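Local coordinates for protein Ulp1-like SUMO protease (Chaetomium thermophilum, PDB 6DG4) that probably cleaves SUMO from modified proteins as a cysteine protease of the Ulp1 (peptidase C48) family, of which this chain is the catalytic domain, at residues E86-W97 against D124-E134. Numbering follows the deposited sequence.
Sequences EPKCTAFTSFFW and DIDTILIPICE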
loop_
_atom_site.group_PDB
_atom_site.type_symbol
_atom_site.label_atom_id
_atom_site.label_comp_id
_atom_site.label_asym_id
_atom_site.label_seq_id
_atom_site.Cartn_x
_atom_site.Cartn_y
_atom_site.Cartn_z
ATOM N N GLU A 86 -12.849 -1.144 13.557
ATOM C CA GLU A 86 -13.552 -0.244 12.641
ATOM C C GLU A 86 -12.532 0.693 12.008
ATOM O O GLU A 86 -12.551 1.911 12.232
ATOM C CB GLU A 86 -14.665 0.517 13.362
ATOM C CG GLU A 86 -15.732 -0.420 13.918
ATOM C CD GLU A 86 -16.848 0.288 14.669
ATOM O OE1 GLU A 86 -16.955 1.527 14.589
ATOM O OE2 GLU A 86 -17.633 -0.408 15.337
ATOM N N PRO A 87 -11.619 0.153 11.208
ATOM C CA PRO A 87 -10.587 0.996 10.606
ATOM C C PRO A 87 -11.153 1.976 9.596
ATOM O O PRO A 87 -12.167 1.723 8.941
ATOM C CB PRO A 87 -9.677 -0.017 9.899
ATOM C CG PRO A 87 -10.570 -1.164 9.609
ATOM C CD PRO A 87 -11.460 -1.258 10.815
ATOM N N LYS A 88 -10.442 3.092 9.448
ATOM C CA LYS A 88 -10.678 3.986 8.321
ATOM C C LYS A 88 -9.818 3.633 7.115
ATOM O O LYS A 88 -10.218 3.909 5.977
ATOM C CB LYS A 88 -10.448 5.437 8.738
ATOM C CG LYS A 88 -11.591 5.997 9.584
ATOM C CD LYS A 88 -12.884 6.098 8.777
ATOM C CE LYS A 88 -14.030 6.662 9.584
ATOM N NZ LYS A 88 -15.259 6.775 8.741
ATOM N N CYS A 89 -8.662 3.013 7.332
ATOM C CA CYS A 89 -7.828 2.500 6.255
ATOM C C CYS A 89 -7.395 1.101 6.649
ATOM O O CYS A 89 -6.942 0.886 7.777
ATOM C CB CYS A 89 -6.597 3.378 6.037
ATOM S SG CYS A 89 -5.579 2.912 4.604
ATOM N N THR A 90 -7.558 0.145 5.745
ATOM C CA THR A 90 -7.132 -1.209 6.047
ATOM C C THR A 90 -6.404 -1.796 4.848
ATOM O O THR A 90 -6.559 -1.349 3.711
ATOM C CB THR A 90 -8.297 -2.085 6.521
ATOM O OG1 THR A 90 -7.769 -3.329 6.992
ATOM C CG2 THR A 90 -9.288 -2.337 5.405
ATOM N N ALA A 91 -5.580 -2.797 5.130
ATOM C CA ALA A 91 -4.702 -3.367 4.129
ATOM C C ALA A 91 -4.737 -4.879 4.232
ATOM O O ALA A 91 -4.973 -5.444 5.303
ATOM C CB ALA A 91 -3.259 -2.903 4.325
ATOM N N PHE A 92 -4.463 -5.520 3.107
ATOM C CA PHE A 92 -4.395 -6.965 3.020
ATOM C C PHE A 92 -2.962 -7.421 2.793
ATOM O O PHE A 92 -2.100 -6.665 2.329
ATOM C CB PHE A 92 -5.298 -7.466 1.895
ATOM C CG PHE A 92 -6.750 -7.419 2.239
ATOM C CD1 PHE A 92 -7.476 -6.260 2.072
ATOM C CD2 PHE A 92 -7.385 -8.529 2.762
ATOM C CE1 PHE A 92 -8.816 -6.213 2.399
ATOM C CE2 PHE A 92 -8.724 -8.485 3.086
ATOM C CZ PHE A 92 -9.435 -7.322 2.905
ATOM N N THR A 93 -2.722 -8.679 3.155
ATOM C CA THR A 93 -1.425 -9.294 2.959
ATOM C C THR A 93 -1.302 -9.835 1.537
ATOM O O THR A 93 -2.240 -9.794 0.733
ATOM C CB THR A 93 -1.213 -10.443 3.946
ATOM O OG1 THR A 93 -2.038 -11.555 3.562
ATOM C CG2 THR A 93 -1.539 -10.000 5.377
ATOM N N SER A 94 -0.125 -10.390 1.244
ATOM C CA SER A 94 0.139 -10.985 -0.059
ATOM C C SER A 94 -0.656 -12.261 -0.290
ATOM O O SER A 94 -0.676 -12.765 -1.418
ATOM C CB SER A 94 1.638 -11.272 -0.207
ATOM O OG SER A 94 2.044 -12.392 0.566
ATOM N N PHE A 95 -1.305 -12.794 0.741
ATOM C CA PHE A 95 -2.108 -13.995 0.580
ATOM C C PHE A 95 -3.504 -13.696 0.068
ATOM O O PHE A 95 -4.189 -14.618 -0.385
ATOM C CB PHE A 95 -2.183 -14.747 1.910
ATOM C CG PHE A 95 -0.861 -15.314 2.348
ATOM C CD1 PHE A 95 -0.465 -16.564 1.919
ATOM C CD2 PHE A 95 -0.002 -14.587 3.155
ATOM C CE1 PHE A 95 0.751 -17.090 2.302
ATOM C CE2 PHE A 95 1.219 -15.109 3.542
ATOM C CZ PHE A 95 1.595 -16.360 3.111
ATOM N N PHE A 96 -3.944 -12.439 0.102
ATOM C CA PHE A 96 -5.340 -12.172 -0.212
ATOM C C PHE A 96 -5.632 -12.364 -1.696
ATOM O O PHE A 96 -6.554 -13.098 -2.064
ATOM C CB PHE A 96 -5.762 -10.781 0.239
ATOM C CG PHE A 96 -7.200 -10.499 -0.031
ATOM C CD1 PHE A 96 -8.179 -11.065 0.753
ATOM C CD2 PHE A 96 -7.579 -9.706 -1.091
ATOM C CE1 PHE A 96 -9.508 -10.827 0.502
ATOM C CE2 PHE A 96 -8.913 -9.470 -1.351
ATOM C CZ PHE A 96 -9.876 -10.025 -0.549
ATOM N N TRP A 97 -4.878 -11.706 -2.567
ATOM C CA TRP A 97 -5.186 -11.813 -3.992
ATOM C C TRP A 97 -5.137 -13.255 -4.479
ATOM O O TRP A 97 -6.065 -13.675 -5.191
ATOM C CB TRP A 97 -4.295 -10.879 -4.812
ATOM C CG TRP A 97 -4.707 -10.805 -6.249
ATOM C CD1 TRP A 97 -4.053 -11.345 -7.313
ATOM C CD2 TRP A 97 -5.874 -10.164 -6.777
ATOM N NE1 TRP A 97 -4.736 -11.079 -8.474
ATOM C CE2 TRP A 97 -5.858 -10.352 -8.172
ATOM C CE3 TRP A 97 -6.935 -9.453 -6.205
ATOM C CZ2 TRP A 97 -6.860 -9.855 -9.006
ATOM C CZ3 TRP A 97 -7.927 -8.951 -7.040
ATOM C CH2 TRP A 97 -7.879 -9.154 -8.421
ATOM N N ASP A 124 -18.151 2.386 6.306
ATOM C CA ASP A 124 -17.446 3.296 7.200
ATOM C C ASP A 124 -15.950 3.336 6.916
ATOM O O ASP A 124 -15.267 4.250 7.383
ATOM C CB ASP A 124 -17.695 2.853 8.651
ATOM C CG ASP A 124 -16.970 3.718 9.677
ATOM O OD1 ASP A 124 -17.310 4.913 9.794
ATOM O OD2 ASP A 124 -16.083 3.195 10.391
ATOM N N ILE A 125 -15.422 2.377 6.171
ATOM C CA ILE A 125 -14.015 2.396 5.791
ATOM C C ILE A 125 -13.824 3.429 4.689
ATOM O O ILE A 125 -14.634 3.507 3.758
ATOM C CB ILE A 125 -13.593 0.998 5.306
ATOM C CG1 ILE A 125 -13.840 -0.057 6.388
ATOM C CG2 ILE A 125 -12.133 0.995 4.878
ATOM C CD1 ILE A 125 -13.673 -1.492 5.888
ATOM N N ASP A 126 -12.741 4.210 4.768
ATOM C CA ASP A 126 -12.396 5.126 3.687
ATOM C C ASP A 126 -11.570 4.466 2.583
ATOM O O ASP A 126 -11.795 4.739 1.399
ATOM C CB ASP A 126 -11.578 6.311 4.208
ATOM C CG ASP A 126 -12.386 7.268 5.060
ATOM O OD1 ASP A 126 -13.632 7.291 4.973
ATOM O OD2 ASP A 126 -11.752 8.021 5.822
ATOM N N THR A 127 -10.603 3.621 2.943
ATOM C CA THR A 127 -9.635 3.105 1.986
ATOM C C THR A 127 -9.295 1.665 2.316
ATOM O O THR A 127 -8.906 1.365 3.448
ATOM C CB THR A 127 -8.352 3.935 2.050
ATOM O OG1 THR A 127 -8.687 5.317 1.910
ATOM C CG2 THR A 127 -7.395 3.533 0.953
ATOM N N ILE A 128 -9.419 0.790 1.320
ATOM C CA ILE A 128 -8.985 -0.600 1.405
ATOM C C ILE A 128 -7.852 -0.781 0.401
ATOM O O ILE A 128 -8.048 -0.583 -0.805
ATOM C CB ILE A 128 -10.138 -1.573 1.112
ATOM C CG1 ILE A 128 -11.283 -1.361 2.109
ATOM C CG2 ILE A 128 -9.635 -3.013 1.144
ATOM C CD1 ILE A 128 -12.530 -2.173 1.787
ATOM N N LEU A 129 -6.676 -1.159 0.896
ATOM C CA LEU A 129 -5.478 -1.320 0.080
ATOM C C LEU A 129 -5.218 -2.805 -0.152
ATOM O O LEU A 129 -5.019 -3.560 0.807
ATOM C CB LEU A 129 -4.284 -0.686 0.796
ATOM C CG LEU A 129 -4.393 0.811 1.115
ATOM C CD1 LEU A 129 -3.242 1.234 2.025
ATOM C CD2 LEU A 129 -4.399 1.652 -0.159
ATOM N N ILE A 130 -5.218 -3.220 -1.412
ATOM C CA ILE A 130 -5.040 -4.616 -1.790
ATOM C C ILE A 130 -3.832 -4.712 -2.712
ATOM O O ILE A 130 -3.907 -4.367 -3.893
ATOM C CB ILE A 130 -6.303 -5.183 -2.470
ATOM C CG1 ILE A 130 -7.497 -5.125 -1.517
ATOM C CG2 ILE A 130 -6.057 -6.612 -2.944
ATOM C CD1 ILE A 130 -8.834 -5.372 -2.198
ATOM N N PRO A 131 -2.683 -5.154 -2.198
ATOM C CA PRO A 131 -1.516 -5.349 -3.068
ATOM C C PRO A 131 -1.699 -6.596 -3.920
ATOM O O PRO A 131 -2.078 -7.656 -3.418
ATOM C CB PRO A 131 -0.348 -5.514 -2.085
ATOM C CG PRO A 131 -0.902 -5.329 -0.718
ATOM C CD PRO A 131 -2.390 -5.507 -0.801
ATOM N N ILE A 132 -1.417 -6.463 -5.213
ATOM C CA ILE A 132 -1.639 -7.522 -6.189
ATOM C C ILE A 132 -0.315 -7.831 -6.866
ATOM O O ILE A 132 0.337 -6.928 -7.400
ATOM C CB ILE A 132 -2.676 -7.094 -7.244
ATOM C CG1 ILE A 132 -4.053 -6.931 -6.598
ATOM C CG2 ILE A 132 -2.719 -8.101 -8.388
ATOM C CD1 ILE A 132 -5.130 -6.407 -7.533
ATOM N N CYS A 133 0.071 -9.101 -6.867
ATOM C CA CYS A 133 1.263 -9.533 -7.584
ATOM C C CYS A 133 0.872 -10.612 -8.584
ATOM O O CYS A 133 0.443 -11.701 -8.189
ATOM C CB CYS A 133 2.317 -10.060 -6.617
ATOM S SG CYS A 133 3.925 -10.288 -7.412
ATOM N N GLU A 134 1.015 -10.309 -9.872
ATOM C CA GLU A 134 0.794 -11.276 -10.939
ATOM C C GLU A 134 1.988 -11.248 -11.878
ATOM O O GLU A 134 2.404 -10.175 -12.327
ATOM C CB GLU A 134 -0.482 -10.954 -11.718
ATOM C CG GLU A 134 -1.733 -11.069 -10.872
ATOM C CD GLU A 134 -3.002 -10.858 -11.657
ATOM O OE1 GLU A 134 -2.941 -10.216 -12.729
ATOM O OE2 GLU A 134 -4.058 -11.342 -11.191
HETATM O O HOH W 1 -14.284 4.004 12.193
HETATM O O HOH W 2 -17.938 1.379 11.717
HETATM O O HOH W 3 -14.648 0.726 9.818
HETATM O O HOH W 4 -15.010 8.620 6.852
HETATM O O HOH W 5 -3.166 -9.487 -1.777
#
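Trp97 lies over Ile132 and Lys88 reaches Asp124, beyond either end of the short parallel pairing of strands 89-91 and 127-134, at the margin of the mixed sheet in this Ulp1-type catalytic domain. In the pairing, Thr90 N donates to Thr127 O, Leu129 N to Thr90 O (2.8 Å) and Phe92 N to Leu129 O. Past this ladder the chain turns into helix 96-103; with CG anti to the backbone N (chi1 -172°), the Trp97 indole swings toward strand 127-134. Ile132 CG2 sits over the five-membered ring, 3.7 Å from its centroid, while Ile132 CD1 covers the six-membered part on the same face. In the ring plane, Trp97 NE1 donates to Glu134 OE2 (2.8 Å), tilted 37° out of the carboxylate plane; Arg164 forms a salt bridge with the same oxygen. Replacing Trp97 by an alanine would probably strip Ile132 of its aromatic cover and take one donor from Glu134 OE2. Phe92 turns its ring edge to Ile128 CG2, 3.5 Å from Phe92 CE1. At the other end, the Lys88 chain bends at chi2 (-66°) and crosses Asp124 at about a right angle. Lys88 NZ bonds Asp124 O at 2.9 Å and, from well above the carboxylate plane, salt-bridges Asp124 OD1 at 3.0 Å.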